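CopC (Methylosinus trichosporium OB3b, PDB 5ICU) binds copper(II) in a cupredoxin-like beta-sandwich and probably handles copper in the periplasm, as a member of the CopC family. Local coordinates at residues Glu67-Val70 with Gly71-Val75. Sequence-based numbering, arbitrary orientation.
Sequences ELAV and GSYVV. With GOL (glycerol), chain E.
In both Tyr73 and Leu68 the first torsion sets CG opposite the carbonyl carbon. For Tyr73 (chi1 -64°), this swings the ring back from the strand toward the bend that precedes it. For Leu68, this turn and an extended second torsion bring CD1 over one face of the same ring. Leu68 CD1 lies 4.1 Å from the Tyr73 ring centroid, almost exactly on the ring normal, a CH-pi contact. Leu68 CB also reaches the phenol end, 3.8 Å from Tyr73 CZ.

The hydroxyl does the polar work. Tyr73 OH donates to Ala69 O at 2.6 Å. The C=O...donor angle is 121°, and the donor sits somewhat out of the carbonyl plane. Ala69 O in turn lies at the ring edge, in the plane of the ring. A bound glycerol, probably from the crystallisation liquor, adds a second bond to this hydroxyl: its O2 donates to Tyr73 OH at 2.8 Å. The same O2 accepts from Ala69 N at 2.9 Å, and glycerol O1 donates to Glu67 O. Two bonds thus hold the phenol oxygen in this crystal.

This is a tyrosine corner, with the bond made to the residue four places back. Leu68, Gly71 and Tyr73 match the LxPGxY consensus, with Val70 in the place of the proline. Gly71 turns the chain at phi 141°, a value that suits a residue without a side chain. The motif is common in Greek-key beta-sandwiches, where it ties a loop to the strand that follows.

Here the loop comes from strand 60-64 and enters strand 71-80 of the other sheet. Leu68 N is hydrogen-bonded to Ser18 OG. Leu68 also touches Phe93 of strand 86-95, while Tyr73 packs on Ile39 of strand 36-40. Backbone hydrogen bonds pair Gly71 with Val95 and Tyr73 with Phe93.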
ATOM      1  N   GLU A  67      13.159   1.725   3.854  1.00 10.67           N
ATOM      2  CA  GLU A  67      13.109   2.286   5.161  1.00 11.27           C
ATOM      3  C   GLU A  67      12.503   3.652   5.122  1.00 10.89           C
ATOM      4  O   GLU A  67      13.016   4.526   4.405  1.00 12.78           O
ATOM      5  CB  GLU A  67      14.526   2.339   5.756  1.00 11.92           C
ATOM      6  CG  GLU A  67      14.597   2.881   7.165  1.00 12.41           C
ATOM      7  CD  GLU A  67      13.929   2.015   8.225  1.00 12.85           C
ATOM      8  OE1 GLU A  67      13.610   0.856   7.954  1.00 12.87           O
ATOM      9  OE2 GLU A  67      13.795   2.482   9.392  1.00 14.68           O
ATOM     10  N   LEU A  68      11.398   3.810   5.832  1.00 10.13           N
ATOM     11  CA  LEU A  68      10.657   5.053   5.888  1.00  9.93           C
ATOM     12  C   LEU A  68      10.998   5.864   7.128  1.00 10.40           C
ATOM     13  O   LEU A  68      10.837   5.388   8.246  1.00 11.13           O
ATOM     14  CB  LEU A  68       9.157   4.783   5.878  1.00  9.86           C
ATOM     15  CG  LEU A  68       8.574   4.002   4.682  1.00  9.72           C
ATOM     16  CD1 LEU A  68       7.082   3.960   4.815  1.00  9.71           C
ATOM     17  CD2 LEU A  68       8.976   4.595   3.355  1.00  9.88           C
ATOM     18  N   ALA A  69      11.377   7.123   6.896  1.00 10.20           N
ATOM     19  CA  ALA A  69      11.576   8.083   7.941  1.00 10.09           C
ATOM     20  C   ALA A  69      10.303   8.309   8.730  1.00 10.20           C
ATOM     21  O   ALA A  69       9.197   8.149   8.213  1.00  9.83           O
ATOM     22  CB  ALA A  69      12.068   9.385   7.339  1.00 10.11           C
ATOM     23  N   VAL A  70      10.417   8.672   9.980  1.00 10.12           N
ATOM     24  CA  VAL A  70       9.309   9.061  10.804  1.00 10.15           C
ATOM     25  C   VAL A  70       8.529  10.173  10.089  1.00 10.27           C
ATOM     26  O   VAL A  70       9.122  11.110   9.538  1.00 11.24           O
ATOM     27  CB  VAL A  70       9.833   9.500  12.216  1.00 10.55           C
ATOM     28  CG1 VAL A  70       8.784  10.233  12.986  1.00 10.77           C
ATOM     29  CG2 VAL A  70      10.361   8.312  12.982  1.00 10.78           C
ATOM     30  N   GLY A  71       7.212  10.043  10.118  1.00  9.71           N
ATOM     31  CA  GLY A  71       6.295  10.995   9.535  1.00  9.80           C
ATOM     32  C   GLY A  71       5.117  10.300   8.869  1.00  9.40           C
ATOM     33  O   GLY A  71       4.898   9.098   9.011  1.00  9.46           O
ATOM     34  N   SER A  72       4.330  11.111   8.165  1.00  9.91           N
ATOM     35  CA  SER A  72       3.110  10.617   7.542  0.50  9.87           C
ATOM     36  C   SER A  72       3.334  10.316   6.057  1.00  9.49           C
ATOM     37  O   SER A  72       4.180  10.927   5.382  1.00  9.91           O
ATOM     38  CB  SER A  72       1.990  11.619   7.707  0.50 10.26           C
ATOM     39  OG  SER A  72       2.169  12.721   6.847  0.50 11.05           O
ATOM     40  N   TYR A  73       2.583   9.314   5.593  1.00  8.40           N
ATOM     41  CA  TYR A  73       2.640   8.798   4.226  1.00  7.97           C
ATOM     42  C   TYR A  73       1.259   8.544   3.693  1.00  7.57           C
ATOM     43  O   TYR A  73       0.329   8.306   4.443  1.00  8.06           O
ATOM     44  CB  TYR A  73       3.462   7.486   4.180  1.00  7.76           C
ATOM     45  CG  TYR A  73       4.908   7.678   4.557  1.00  7.84           C
ATOM     46  CD1 TYR A  73       5.295   7.625   5.891  1.00  7.99           C
ATOM     47  CD2 TYR A  73       5.859   7.975   3.618  1.00  7.85           C
ATOM     48  CE1 TYR A  73       6.596   7.873   6.260  1.00  7.88           C
ATOM     49  CE2 TYR A  73       7.169   8.235   3.980  1.00  7.93           C
ATOM     50  CZ  TYR A  73       7.531   8.173   5.300  1.00  7.98           C
ATOM     51  OH  TYR A  73       8.856   8.438   5.651  1.00  8.50           O
ATOM     52  N   VAL A  74       1.149   8.558   2.377  1.00  7.07           N
ATOM     53  CA  VAL A  74      -0.054   8.112   1.704  1.00  6.81           C
ATOM     54  C   VAL A  74       0.296   6.950   0.829  1.00  6.52           C
ATOM     55  O   VAL A  74       1.258   6.987   0.066  1.00  6.77           O
ATOM     56  CB  VAL A  74      -0.717   9.275   0.923  1.00  7.01           C
ATOM     57  CG1 VAL A  74      -1.713   8.775  -0.113  1.00  7.02           C
ATOM     58  CG2 VAL A  74      -1.418  10.204   1.911  1.00  7.22           C
ATOM     59  N   VAL A  75      -0.530   5.908   0.946  1.00  5.99           N
ATOM     60  CA  VAL A  75      -0.525   4.788   0.048  1.00  5.94           C
ATOM     61  C   VAL A  75      -1.594   5.068  -0.962  1.00  5.77           C
ATOM     62  O   VAL A  75      -2.748   5.267  -0.576  1.00  6.09           O
ATOM     63  CB  VAL A  75      -0.862   3.484   0.801  1.00  6.10           C
ATOM     64  CG1 VAL A  75      -1.004   2.353  -0.209  1.00  6.14           C
ATOM     65  CG2 VAL A  75       0.200   3.164   1.854  1.00  6.34           C
TER
HETATM   66  C1  GOL E 204      13.145   7.664   2.821  1.00 22.11           C
HETATM   67  O1  GOL E 204      12.793   6.310   2.476  1.00 20.35           O
HETATM   68  C2  GOL E 204      11.837   8.433   2.920  1.00 22.83           C
HETATM   69  O2  GOL E 204      11.191   7.990   4.107  1.00 21.07           O
HETATM   70  C3  GOL E 204      11.962   9.954   2.948  1.00 25.31           C
HETATM   71  O3  GOL E 204      10.844  10.541   2.256  1.00 28.53           O